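Uncharacterized protein (Acinetobacter baumannii, PDB 4PUX) is of unknown function but adopts a beta-barrel-like fold built from a curled antiparallel sheet, as a member of the DUF3237 family. Local coordinates at residues 35-45 with 57-68. Sequence-based numbering, arbitrary orientation.
With EDO (1,2-ethanediol), chain C.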
loop_
_atom_site.group_PDB
_atom_site.type_symbol
_atom_site.label_atom_id
_atom_site.label_comp_id
_atom_site.label_asym_id
_atom_site.label_seq_id
_atom_site.Cartn_x
_atom_site.Cartn_y
_atom_site.Cartn_z
ATOM N N ALA A 35 -7.296 -7.254 19.195
ATOM C CA ALA A 35 -7.329 -6.551 17.899
ATOM C C ALA A 35 -7.454 -7.481 16.695
ATOM O O ALA A 35 -7.982 -7.081 15.641
ATOM C CB ALA A 35 -6.092 -5.646 17.732
ATOM N N GLY A 36 -6.952 -8.712 16.827
ATOM C CA GLY A 36 -7.035 -9.704 15.734
ATOM C C GLY A 36 -5.746 -10.484 15.488
ATOM O O GLY A 36 -4.904 -10.611 16.388
ATOM N N LYS A 37 -5.666 -11.081 14.295
ATOM C CA LYS A 37 -4.552 -11.927 13.900
ATOM C C LYS A 37 -3.406 -11.084 13.375
ATOM O O LYS A 37 -3.614 -10.183 12.552
ATOM C CB LYS A 37 -4.989 -12.944 12.830
ATOM C CG LYS A 37 -5.948 -13.942 13.379
ATOM C CD LYS A 37 -6.346 -14.963 12.315
ATOM C CE LYS A 37 -7.536 -15.848 12.768
ATOM N NZ LYS A 37 -8.095 -16.670 11.627
ATOM N N ARG A 38 -2.209 -11.360 13.877
ATOM C CA ARG A 38 -0.968 -10.734 13.421
ATOM C C ARG A 38 -0.359 -11.570 12.290
ATOM O O ARG A 38 -0.131 -12.756 12.459
ATOM C CB ARG A 38 0.027 -10.607 14.588
ATOM C CG ARG A 38 1.387 -10.119 14.143
ATOM C CD ARG A 38 1.352 -8.683 13.618
ATOM N NE ARG A 38 1.085 -7.685 14.664
ATOM C CZ ARG A 38 0.996 -6.387 14.444
ATOM N NH1 ARG A 38 1.041 -5.927 13.192
ATOM N NH2 ARG A 38 0.904 -5.540 15.457
ATOM N N ARG A 39 -0.119 -10.939 11.154
ATOM C CA ARG A 39 0.469 -11.566 9.967
ATOM C C ARG A 39 1.677 -10.710 9.537
ATOM O O ARG A 39 1.541 -9.487 9.360
ATOM C CB ARG A 39 -0.553 -11.638 8.802
ATOM C CG ARG A 39 -1.896 -12.227 9.214
ATOM C CD ARG A 39 -2.841 -12.327 8.039
ATOM N NE ARG A 39 -2.423 -13.335 7.081
ATOM C CZ ARG A 39 -2.260 -13.152 5.769
ATOM N NH1 ARG A 39 -2.529 -11.993 5.184
ATOM N NH2 ARG A 39 -1.897 -14.179 5.023
ATOM N N ILE A 40 2.852 -11.327 9.389
ATOM C CA ILE A 40 4.079 -10.614 8.964
ATOM C C ILE A 40 4.396 -11.123 7.577
ATOM O O ILE A 40 4.711 -12.299 7.375
ATOM C CB ILE A 40 5.235 -10.781 9.966
ATOM C CG1 ILE A 40 4.812 -10.298 11.365
ATOM C CG2 ILE A 40 6.511 -10.083 9.447
ATOM C CD1 ILE A 40 5.826 -10.580 12.468
ATOM N N ILE A 41 4.152 -10.254 6.608
ATOM C CA ILE A 41 4.165 -10.570 5.172
ATOM C C ILE A 41 5.427 -9.946 4.505
ATOM O O ILE A 41 5.483 -8.711 4.308
ATOM C CB ILE A 41 2.901 -10.001 4.494
ATOM C CG1 ILE A 41 1.619 -10.468 5.198
ATOM C CG2 ILE A 41 2.897 -10.309 2.975
ATOM C CD1 ILE A 41 0.400 -9.661 4.883
ATOM N N PRO A 42 6.494 -10.731 4.324
ATOM C CA PRO A 42 7.724 -10.185 3.721
ATOM C C PRO A 42 7.561 -9.550 2.354
ATOM O O PRO A 42 6.875 -10.081 1.494
ATOM C CB PRO A 42 8.663 -11.391 3.658
ATOM C CG PRO A 42 8.199 -12.289 4.709
ATOM C CD PRO A 42 6.671 -12.169 4.610
ATOM N N ILE A 43 8.214 -8.400 2.202
ATOM C CA ILE A 43 8.332 -7.717 0.914
ATOM C C ILE A 43 9.696 -8.061 0.304
ATOM O O ILE A 43 10.728 -7.713 0.855
ATOM C CB ILE A 43 8.148 -6.178 1.068
ATOM C CG1 ILE A 43 6.678 -5.904 1.480
ATOM C CG2 ILE A 43 8.607 -5.432 -0.218
ATOM C CD1 ILE A 43 6.457 -4.522 2.027
ATOM N N THR A 44 9.682 -8.760 -0.845
ATOM C CA THR A 44 10.907 -9.342 -1.397
ATOM C C THR A 44 11.498 -8.597 -2.578
ATOM O O THR A 44 12.661 -8.837 -2.969
ATOM C CB THR A 44 10.632 -10.844 -1.785
ATOM O OG1 THR A 44 9.583 -10.917 -2.755
ATOM C CG2 THR A 44 10.240 -11.642 -0.529
ATOM N N GLY A 45 10.720 -7.681 -3.145
ATOM C CA GLY A 45 11.150 -6.906 -4.310
ATOM C C GLY A 45 9.952 -6.274 -5.006
ATOM O O GLY A 45 8.873 -6.151 -4.424
ATOM N N ILE A 57 12.082 -2.105 -6.020
ATOM C CA ILE A 57 11.941 -2.336 -4.601
ATOM C C ILE A 57 12.986 -3.368 -4.220
ATOM O O ILE A 57 13.105 -4.403 -4.855
ATOM C CB ILE A 57 10.492 -2.809 -4.253
ATOM C CG1 ILE A 57 9.489 -1.702 -4.592
ATOM C CG2 ILE A 57 10.345 -3.261 -2.798
ATOM C CD1 ILE A 57 8.050 -2.176 -4.672
ATOM N N LEU A 58 13.676 -3.111 -3.112
ATOM C CA LEU A 58 14.738 -4.014 -2.634
ATOM C C LEU A 58 14.137 -5.154 -1.772
ATOM O O LEU A 58 12.947 -5.122 -1.408
ATOM C CB LEU A 58 15.834 -3.211 -1.895
ATOM C CG LEU A 58 16.499 -2.130 -2.740
ATOM C CD1 LEU A 58 17.599 -1.448 -1.907
ATOM C CD2 LEU A 58 17.106 -2.695 -4.039
ATOM N N ASN A 59 14.959 -6.151 -1.419
ATOM C CA ASN A 59 14.538 -7.232 -0.543
ATOM C C ASN A 59 14.755 -6.791 0.918
ATOM O O ASN A 59 15.811 -6.994 1.502
ATOM C CB ASN A 59 15.296 -8.525 -0.886
ATOM C CG ASN A 59 14.770 -9.725 -0.127
ATOM O OD1 ASN A 59 13.874 -9.613 0.705
ATOM N ND2 ASN A 59 15.304 -10.873 -0.425
ATOM N N ASN A 60 13.712 -6.186 1.493
ATOM C CA ASN A 60 13.748 -5.583 2.822
ATOM C C ASN A 60 12.316 -5.296 3.289
ATOM O O ASN A 60 11.449 -4.809 2.498
ATOM C CB ASN A 60 14.508 -4.254 2.802
ATOM C CG ASN A 60 14.386 -3.484 4.126
ATOM O OD1 ASN A 60 14.989 -3.830 5.174
ATOM N ND2 ASN A 60 13.619 -2.466 4.092
ATOM N N GLY A 61 12.082 -5.534 4.557
ATOM C CA GLY A 61 10.837 -5.154 5.179
ATOM C C GLY A 61 9.679 -6.048 4.915
ATOM O O GLY A 61 9.830 -7.225 4.505
ATOM N N ALA A 62 8.495 -5.547 5.276
ATOM C CA ALA A 62 7.282 -6.357 5.359
ATOM C C ALA A 62 6.049 -5.485 5.580
ATOM O O ALA A 62 6.170 -4.271 5.845
ATOM C CB ALA A 62 7.392 -7.367 6.555
ATOM N N ASP A 63 4.892 -6.103 5.465
ATOM C CA ASP A 63 3.632 -5.603 6.035
ATOM C C ASP A 63 3.409 -6.315 7.367
ATOM O O ASP A 63 3.276 -7.566 7.405
ATOM C CB ASP A 63 2.450 -5.829 5.070
ATOM C CG ASP A 63 1.120 -5.275 5.574
ATOM O OD1 ASP A 63 1.080 -4.636 6.633
ATOM O OD2 ASP A 63 0.110 -5.439 4.817
ATOM N N TRP A 64 3.434 -5.540 8.453
ATOM C CA TRP A 64 3.053 -6.023 9.790
ATOM C C TRP A 64 1.529 -5.779 9.953
ATOM O O TRP A 64 1.116 -4.706 10.374
ATOM C CB TRP A 64 3.869 -5.306 10.879
ATOM C CG TRP A 64 5.308 -5.765 10.985
ATOM C CD1 TRP A 64 5.774 -6.708 11.892
ATOM C CD2 TRP A 64 6.449 -5.421 10.166
ATOM N NE1 TRP A 64 7.106 -6.907 11.715
ATOM C CE2 TRP A 64 7.556 -6.160 10.667
ATOM C CE3 TRP A 64 6.660 -4.531 9.112
ATOM C CZ2 TRP A 64 8.855 -6.037 10.140
ATOM C CZ3 TRP A 64 7.979 -4.387 8.600
ATOM C CH2 TRP A 64 9.042 -5.111 9.129
ATOM N N GLN A 65 0.735 -6.759 9.507
ATOM C CA GLN A 65 -0.695 -6.624 9.342
ATOM C C GLN A 65 -1.463 -7.172 10.523
ATOM O O GLN A 65 -0.990 -8.098 11.203
ATOM C CB GLN A 65 -1.086 -7.420 8.055
ATOM C CG GLN A 65 -2.494 -7.263 7.578
ATOM C CD GLN A 65 -2.751 -8.007 6.276
ATOM O OE1 GLN A 65 -3.130 -9.190 6.285
ATOM N NE2 GLN A 65 -2.475 -7.339 5.142
ATOM N N ILE A 66 -2.656 -6.611 10.740
ATOM C CA ILE A 66 -3.623 -7.117 11.726
ATOM C C ILE A 66 -4.931 -7.350 10.966
ATOM O O ILE A 66 -5.379 -6.472 10.227
ATOM C CB ILE A 66 -3.891 -6.131 12.888
ATOM C CG1 ILE A 66 -2.601 -5.816 13.655
ATOM C CG2 ILE A 66 -4.973 -6.691 13.862
ATOM C CD1 ILE A 66 -2.701 -4.570 14.505
ATOM N N VAL A 67 -5.503 -8.558 11.108
ATOM C CA VAL A 67 -6.795 -8.882 10.492
ATOM C C VAL A 67 -7.785 -9.127 11.627
ATOM O O VAL A 67 -7.601 -10.086 12.430
ATOM C CB VAL A 67 -6.719 -10.111 9.575
ATOM C CG1 VAL A 67 -8.080 -10.395 8.912
ATOM C CG2 VAL A 67 -5.612 -9.893 8.507
ATOM N N ASP A 68 -8.841 -8.324 11.684
ATOM C CA ASP A 68 -9.833 -8.433 12.766
ATOM C C ASP A 68 -10.879 -9.523 12.463
ATOM O O ASP A 68 -10.772 -10.230 11.435
ATOM C CB ASP A 68 -10.410 -7.059 13.145
ATOM C CG ASP A 68 -11.490 -6.545 12.204
ATOM O OD1 ASP A 68 -11.908 -7.273 11.257
ATOM O OD2 ASP A 68 -11.907 -5.379 12.450
HETATM C C1 EDO C . 2.087 -2.406 13.495
HETATM O O1 EDO C . 0.903 -3.044 13.908
HETATM C C2 EDO C . 2.977 -2.042 14.678
HETATM O O2 EDO C . 3.478 -3.181 15.310
HETATM O O HOH W 1 11.956 -8.689 3.165
#
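R39 and Q65 face each other as a hydrogen-bonded pair of the antiparallel hairpin formed by strands 36-49 and 54-67, and their side chains run alongside one another. Q65 leaves the backbone with CG anti to N (chi1 -172°) and stays extended. Its CB lies 3.6 Å from R39 O, while CD and NE2 rest against the CD1 methyl of I41, with NE2 at 3.7 Å from that carbon. OE1 accepts a bond of 3.1 Å from R39 NH1; the oxygen lies in the guanidinium plane, although the two flat groups are turned 35° apart. NE2 turns instead to D63 OD2, a weak bond. R39 NH2 carries a salt bridge to E28, and D63 OD1 accepts from D76 N, so this row of polar groups ties the hairpin to both of its flanks. V67 CG2 packs on R39 CD at 3.7 Å.

The other face carries R38, I40, A62, W64 and I66. I40 CG2 sits over the five-membered ring of W64, 4.2 Å from its centroid, in a CH-pi contact. R38, bent at chi2 and chi3, folds its guanidinium over I66 CG1 and gives NH1 and NH2 to O1 of one ethanediol, probably from the crystallisation liquor.

Where regular pairing ends, a water lies 2.8 Å from I43 O and 2.9 Å from G61 O, bridging the two carbonyls. In this hairpin, polar bonds thus mix with aliphatic contacts on the R39/Q65 face, whereas apolar and aromatic packing beside R38 marks the other.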